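Local coordinates for protein carbamate kinase (Mycoplasma penetrans, PDB 4AXS) that probably catalyses the transfer of a phosphate group between carbamoyl phosphate and ADP, at residues 276-279 against 280-283; 105-108 against 109-113; 188-191 against 192-195. One frame throughout, in Å; residues are numbered along the deposited sequence.

From the N terminus, contact 2 (105-113) comes first, within helix 96-121. Contact 3 (188-195) follows, where strand 187-190 turns into helix 193-201, and contact 1 (276-283) comes last, at the C-terminal end of helix 274-282. Each is a local contact between adjoining segments, so the only loop closed is the short turn of contact 3; the three lie in series, with no nesting or crossing. Contacts 2 and 3, with centres 21 Å apart, both reach the second subunit. Contact 1 lies across the chain's centre from contact 2, with centres 37 Å apart, and is packed on helix 292-302 within its own chain.

Contact 1. Residues 276-279 against 280-283; sequences ALNN and FINQ
Phe280 meets both Leu277 and Ala276 along the last turns of helix 274-282. Leu277 CD1 reaches the edge of the Phe280 ring near its plane, 3.8 Å from Phe280 CD2, the two side chains passing at a slant. Ala276 CB stands farther off, 4.2 Å from Phe280 CE2. The ring takes this place because Phe280 CG is anti to its own carbonyl carbon (chi1 -73°), which directs it back along the helix over the preceding turn. Leu277 is the buried residue, packed on Ile295 and Met299 of helix 292-302; Phe280 lies beside it, partly exposed, and both touch Phe286 in the following loop.

The backbone contacts are i to i+4 helical hydrogen bonds. Phe280 N donates to Ala276 O over 2.8 Å, and the N-H points almost straight at the oxygen (171°). Asn282 N reaches Asn278 O at 2.9 Å, the donor tilted away from the carbonyl plane. Gln283 N closes the series on Asn279 O at 3.0 Å, although Gln283 itself has already left helical backbone angles.

Polar side chains make up the rest. Asn279 and Asn282 lie one turn apart with their amide planes 73° apart, and Asn279 OD1 is 4.1 Å from Asn282 ND2, so they are neighbours without a tight grip.

The chemistry implies an amphipathic helix end. Leu277 and Ile281 turn carbon against helix 292-302, Leu277 and Phe280 against Phe286, while Asn279 and Asn282 are exposed. The clear links across this turn are the i to i+4 backbone bonds and the apolar contacts of Phe280 with Leu277 and Ala276.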
# COMPACT_ATOMS: atom_id res chain seq x y z
N ALA A 276 5.21 18.65 33.78
CA ALA A 276 4.48 17.77 34.69
C ALA A 276 4.53 16.31 34.24
O ALA A 276 4.76 15.40 35.05
CB ALA A 276 3.04 18.23 34.84
N LEU A 277 4.32 16.09 32.94
CA LEU A 277 4.37 14.74 32.39
C LEU A 277 5.69 14.07 32.74
O LEU A 277 5.73 12.89 33.05
CB LEU A 277 4.16 14.74 30.89
CG LEU A 277 2.70 14.58 30.44
CD1 LEU A 277 1.90 13.79 31.46
CD2 LEU A 277 2.05 15.90 30.17
N ASN A 278 6.76 14.85 32.73
CA ASN A 278 8.06 14.32 33.14
C ASN A 278 8.11 13.79 34.58
O ASN A 278 8.67 12.72 34.83
CB ASN A 278 9.18 15.33 32.84
CG ASN A 278 9.55 15.34 31.35
OD1 ASN A 278 9.58 16.39 30.70
ND2 ASN A 278 9.78 14.15 30.79
N ASN A 279 7.50 14.51 35.51
CA ASN A 279 7.37 14.02 36.87
C ASN A 279 6.44 12.81 36.94
O ASN A 279 6.80 11.77 37.50
CB ASN A 279 6.87 15.13 37.80
CG ASN A 279 7.82 16.29 37.85
OD1 ASN A 279 9.04 16.10 37.92
ND2 ASN A 279 7.28 17.51 37.79
N PHE A 280 5.25 12.95 36.36
CA PHE A 280 4.32 11.83 36.32
C PHE A 280 5.02 10.57 35.81
O PHE A 280 4.80 9.46 36.33
CB PHE A 280 3.12 12.16 35.44
CG PHE A 280 2.16 13.14 36.05
CD1 PHE A 280 1.90 13.11 37.43
CD2 PHE A 280 1.49 14.06 35.26
CE1 PHE A 280 1.00 14.02 38.01
CE2 PHE A 280 0.58 14.96 35.83
CZ PHE A 280 0.34 14.94 37.22
N ILE A 281 5.87 10.74 34.81
CA ILE A 281 6.62 9.64 34.21
C ILE A 281 7.68 9.11 35.18
O ILE A 281 7.93 7.90 35.25
CB ILE A 281 7.30 10.10 32.90
CG1 ILE A 281 6.24 10.38 31.83
CG2 ILE A 281 8.31 9.06 32.42
CD1 ILE A 281 6.79 11.08 30.61
N ASN A 282 8.31 10.02 35.91
CA ASN A 282 9.26 9.63 36.96
C ASN A 282 8.64 8.66 37.96
O ASN A 282 9.29 7.72 38.42
CB ASN A 282 9.78 10.86 37.71
CG ASN A 282 10.77 11.66 36.89
OD1 ASN A 282 11.05 11.33 35.72
ND2 ASN A 282 11.32 12.73 37.49
N GLN A 283 7.37 8.91 38.29
CA GLN A 283 6.72 8.09 39.30
C GLN A 283 5.87 7.02 38.68
O GLN A 283 4.95 6.51 39.32
CB GLN A 283 5.88 8.94 40.26
CG GLN A 283 4.70 9.64 39.62
CD GLN A 283 4.36 10.94 40.33
OE1 GLN A 283 5.21 11.50 41.01
NE2 GLN A 283 3.14 11.41 40.18

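Contact 2. Residues 105-108 against 109-113; sequences GYIG and YHMLT
Tyr106 against His110 and Ile107 against Met111 are i to i+4 side-chain contacts along buried turns of helix 96-121, the long helix that packs on helices 40-46 and 71-83 and on the second subunit. The aromatic pair is oblique: Tyr106 CE1 lies 3.7 Å from His110 CE1, with ring centroids 5.5 Å apart and planes at 66°, so neither a stack nor an edge-to-face pair is formed. With Tyr106 CG opposite its backbone N (chi1 163°), the ring swings out from the helix and its CE1 atom reaches the imidazole one turn on. Tyr109 adds a second aromatic neighbour, its CD2 lying 4.0 Å above one face of the His110 ring and displaced toward the rim.

Ile107 and Met111 run side by side, pointing the same way. The branch methyl Ile107 CG2 touches Met111 SD at 3.8 Å, and the pair extends to His68 on strand 64-68.

Main-chain bonds carry the helix through two glycines. Met111 N donates to Ile107 O at 3.0 Å and nearly straight, and Leu112 N to Gly108 O at 2.8 Å. The preceding bond is looser: Tyr109 N is 3.3 Å from Gly105 O and sits above the carbonyl plane.

His110 supplies polar anchoring, as does Thr113 OG1, bonded to Gln134 of the second subunit. His110 ND1 is hydrogen-bonded to Gln43 OE1 and its NE2 to Glu98 OE2 of the second subunit, two bonds that fix the rotation of the imidazole. With oxygen partners at both nitrogens, one of them a carboxylate, the ring may tend toward the protonated form. The chemistry thus implies a buried histidine, flanked by two tyrosines, that ties helix 40-46 to the subunit interface.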
# COMPACT_ATOMS: atom_id res chain seq x y z
N GLY A 105 -1.42 -2.54 3.14
CA GLY A 105 -2.30 -2.58 1.99
C GLY A 105 -3.63 -3.21 2.34
O GLY A 105 -4.67 -2.93 1.72
N TYR A 106 -3.61 -4.07 3.35
CA TYR A 106 -4.85 -4.64 3.84
C TYR A 106 -5.65 -3.52 4.52
O TYR A 106 -6.80 -3.28 4.18
CB TYR A 106 -4.55 -5.81 4.78
CG TYR A 106 -5.71 -6.25 5.66
CD1 TYR A 106 -6.97 -6.47 5.12
CD2 TYR A 106 -5.52 -6.46 7.04
CE1 TYR A 106 -8.03 -6.87 5.93
CE2 TYR A 106 -6.56 -6.87 7.84
CZ TYR A 106 -7.82 -7.07 7.28
OH TYR A 106 -8.87 -7.48 8.07
N ILE A 107 -5.02 -2.80 5.43
CA ILE A 107 -5.73 -1.73 6.12
C ILE A 107 -5.97 -0.50 5.23
O ILE A 107 -7.03 0.12 5.30
CB ILE A 107 -5.00 -1.31 7.41
CG1 ILE A 107 -4.89 -2.50 8.38
CG2 ILE A 107 -5.72 -0.14 8.07
CD1 ILE A 107 -3.67 -2.47 9.25
N GLY A 108 -4.99 -0.15 4.40
CA GLY A 108 -5.12 1.05 3.60
C GLY A 108 -6.31 0.94 2.67
O GLY A 108 -6.99 1.92 2.37
N TYR A 109 -6.56 -0.28 2.22
CA TYR A 109 -7.71 -0.55 1.39
C TYR A 109 -9.02 -0.18 2.10
O TYR A 109 -9.84 0.57 1.56
CB TYR A 109 -7.69 -2.01 0.95
CG TYR A 109 -9.02 -2.55 0.49
CD1 TYR A 109 -9.80 -1.85 -0.42
CD2 TYR A 109 -9.48 -3.77 0.95
CE1 TYR A 109 -11.03 -2.36 -0.86
CE2 TYR A 109 -10.68 -4.29 0.52
CZ TYR A 109 -11.45 -3.58 -0.37
OH TYR A 109 -12.65 -4.11 -0.78
N HIS A 110 -9.21 -0.70 3.31
CA HIS A 110 -10.44 -0.42 4.05
C HIS A 110 -10.58 1.07 4.38
O HIS A 110 -11.64 1.66 4.18
CB HIS A 110 -10.52 -1.27 5.32
CG HIS A 110 -10.97 -2.68 5.07
ND1 HIS A 110 -10.48 -3.75 5.79
CD2 HIS A 110 -11.88 -3.18 4.21
CE1 HIS A 110 -11.07 -4.86 5.37
NE2 HIS A 110 -11.92 -4.55 4.41
N MET A 111 -9.52 1.69 4.85
CA MET A 111 -9.56 3.13 5.09
C MET A 111 -9.83 3.94 3.82
O MET A 111 -10.66 4.86 3.84
CB MET A 111 -8.28 3.59 5.81
CG MET A 111 -8.10 2.91 7.18
SD MET A 111 -6.74 3.53 8.20
CE MET A 111 -7.38 5.14 8.61
N LEU A 112 -9.16 3.60 2.71
CA LEU A 112 -9.30 4.35 1.46
C LEU A 112 -10.74 4.38 0.96
O LEU A 112 -11.22 5.43 0.53
CB LEU A 112 -8.41 3.76 0.38
CG LEU A 112 -7.94 4.75 -0.67
CD1 LEU A 112 -7.29 5.95 0.02
CD2 LEU A 112 -6.95 4.06 -1.61
N THR A 113 -11.43 3.25 1.01
CA THR A 113 -12.84 3.26 0.65
C THR A 113 -13.60 4.17 1.62
O THR A 113 -14.20 5.18 1.21
CB THR A 113 -13.47 1.86 0.74
OG1 THR A 113 -12.85 0.98 -0.19
CG2 THR A 113 -14.95 1.94 0.43

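Contact 3. Residues 188-191 against 192-195; sequences VDFI and GIDA
The Phe190 ring meets Ile193 at its edge: Ile193 CG2 lies near the ring plane, 3.5 Å from Phe190 CD2, and the two side chains cross at about a right angle. These residues are the ends of a type I beta turn that carries strand 187-190, outermost in its sheet within this chain, into helix 193-201, with Gly192 at the helix N-cap. The Ile193 side chain is modelled under strain, its CG1 too close to Phe190 O, so the edge distance is approximate. The ring also touches Lys238 and Ile239 of helix 232-242. The other flat group, the Asp189 carboxylate, presents OD2 to Ile193 CD1 at 3.3 Å, a polar-to-methyl approach that is doubtful for the same reason.

Just before the turn, Val188 and Asp189 both face Ile136 of strand 134-137, a classic beta bulge. Ile191 in the turn and Ala195 in the helix pack on Val128 and Leu129 of the second subunit, so the junction borders the dimer interface. One hydrogen bond closes the turn, with some uncertainty in the acceptor's position: Ile193 N to Phe190 O, 3.3 Å, with an N-H to oxygen angle of 176°.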
# COMPACT_ATOMS: atom_id res chain seq x y z
N VAL A 188 13.29 8.35 12.39
CA VAL A 188 13.97 9.59 11.99
C VAL A 188 13.41 10.25 10.72
O VAL A 188 13.38 11.48 10.62
CB VAL A 188 15.48 9.38 11.89
CG1 VAL A 188 15.96 8.64 13.14
CG2 VAL A 188 15.82 8.58 10.67
N ASP A 189 12.98 9.44 9.76
CA ASP A 189 12.11 9.95 8.69
C ASP A 189 11.52 8.88 7.78
O ASP A 189 11.36 7.74 8.18
CB ASP A 189 12.74 11.08 7.87
CG ASP A 189 13.91 10.62 7.05
OD1 ASP A 189 14.75 9.89 7.61
OD2 ASP A 189 13.99 11.00 5.86
N PHE A 190 11.17 9.28 6.56
CA PHE A 190 10.30 8.45 5.75
C PHE A 190 10.56 8.63 4.27
O PHE A 190 10.84 9.74 3.82
CB PHE A 190 8.83 8.75 6.08
CG PHE A 190 8.57 8.93 7.56
CD1 PHE A 190 8.40 7.82 8.38
CD2 PHE A 190 8.52 10.20 8.13
CE1 PHE A 190 8.16 7.98 9.75
CE2 PHE A 190 8.28 10.37 9.51
CZ PHE A 190 8.10 9.25 10.31
N ILE A 191 10.48 7.54 3.52
CA ILE A 191 10.90 7.55 2.13
C ILE A 191 10.36 8.69 1.25
O ILE A 191 11.08 9.22 0.40
CB ILE A 191 10.71 6.18 1.45
CG1 ILE A 191 11.80 5.22 1.93
CG2 ILE A 191 10.76 6.31 -0.07
CD1 ILE A 191 12.22 4.19 0.89
N GLY A 192 9.10 9.07 1.42
CA GLY A 192 8.55 10.10 0.55
C GLY A 192 8.02 11.34 1.24
O GLY A 192 7.24 12.08 0.64
N ILE A 193 8.46 11.58 2.48
CA ILE A 193 7.95 12.69 3.28
C ILE A 193 7.89 13.92 2.42
O ILE A 193 6.86 14.59 2.34
CB ILE A 193 8.84 13.01 4.49
CG1 ILE A 193 10.11 12.18 4.44
CG2 ILE A 193 8.07 12.77 5.79
CD1 ILE A 193 11.23 12.72 5.28
N ASP A 194 9.01 14.23 1.78
CA ASP A 194 9.05 15.37 0.89
C ASP A 194 7.81 15.44 0.01
O ASP A 194 7.09 16.45 0.03
CB ASP A 194 10.33 15.36 0.06
CG ASP A 194 11.45 16.12 0.73
OD1 ASP A 194 11.12 17.09 1.44
OD2 ASP A 194 12.64 15.76 0.58
N ALA A 195 7.53 14.37 -0.72
CA ALA A 195 6.37 14.31 -1.61
C ALA A 195 5.06 14.20 -0.86
O ALA A 195 4.03 14.73 -1.29
CB ALA A 195 6.51 13.15 -2.60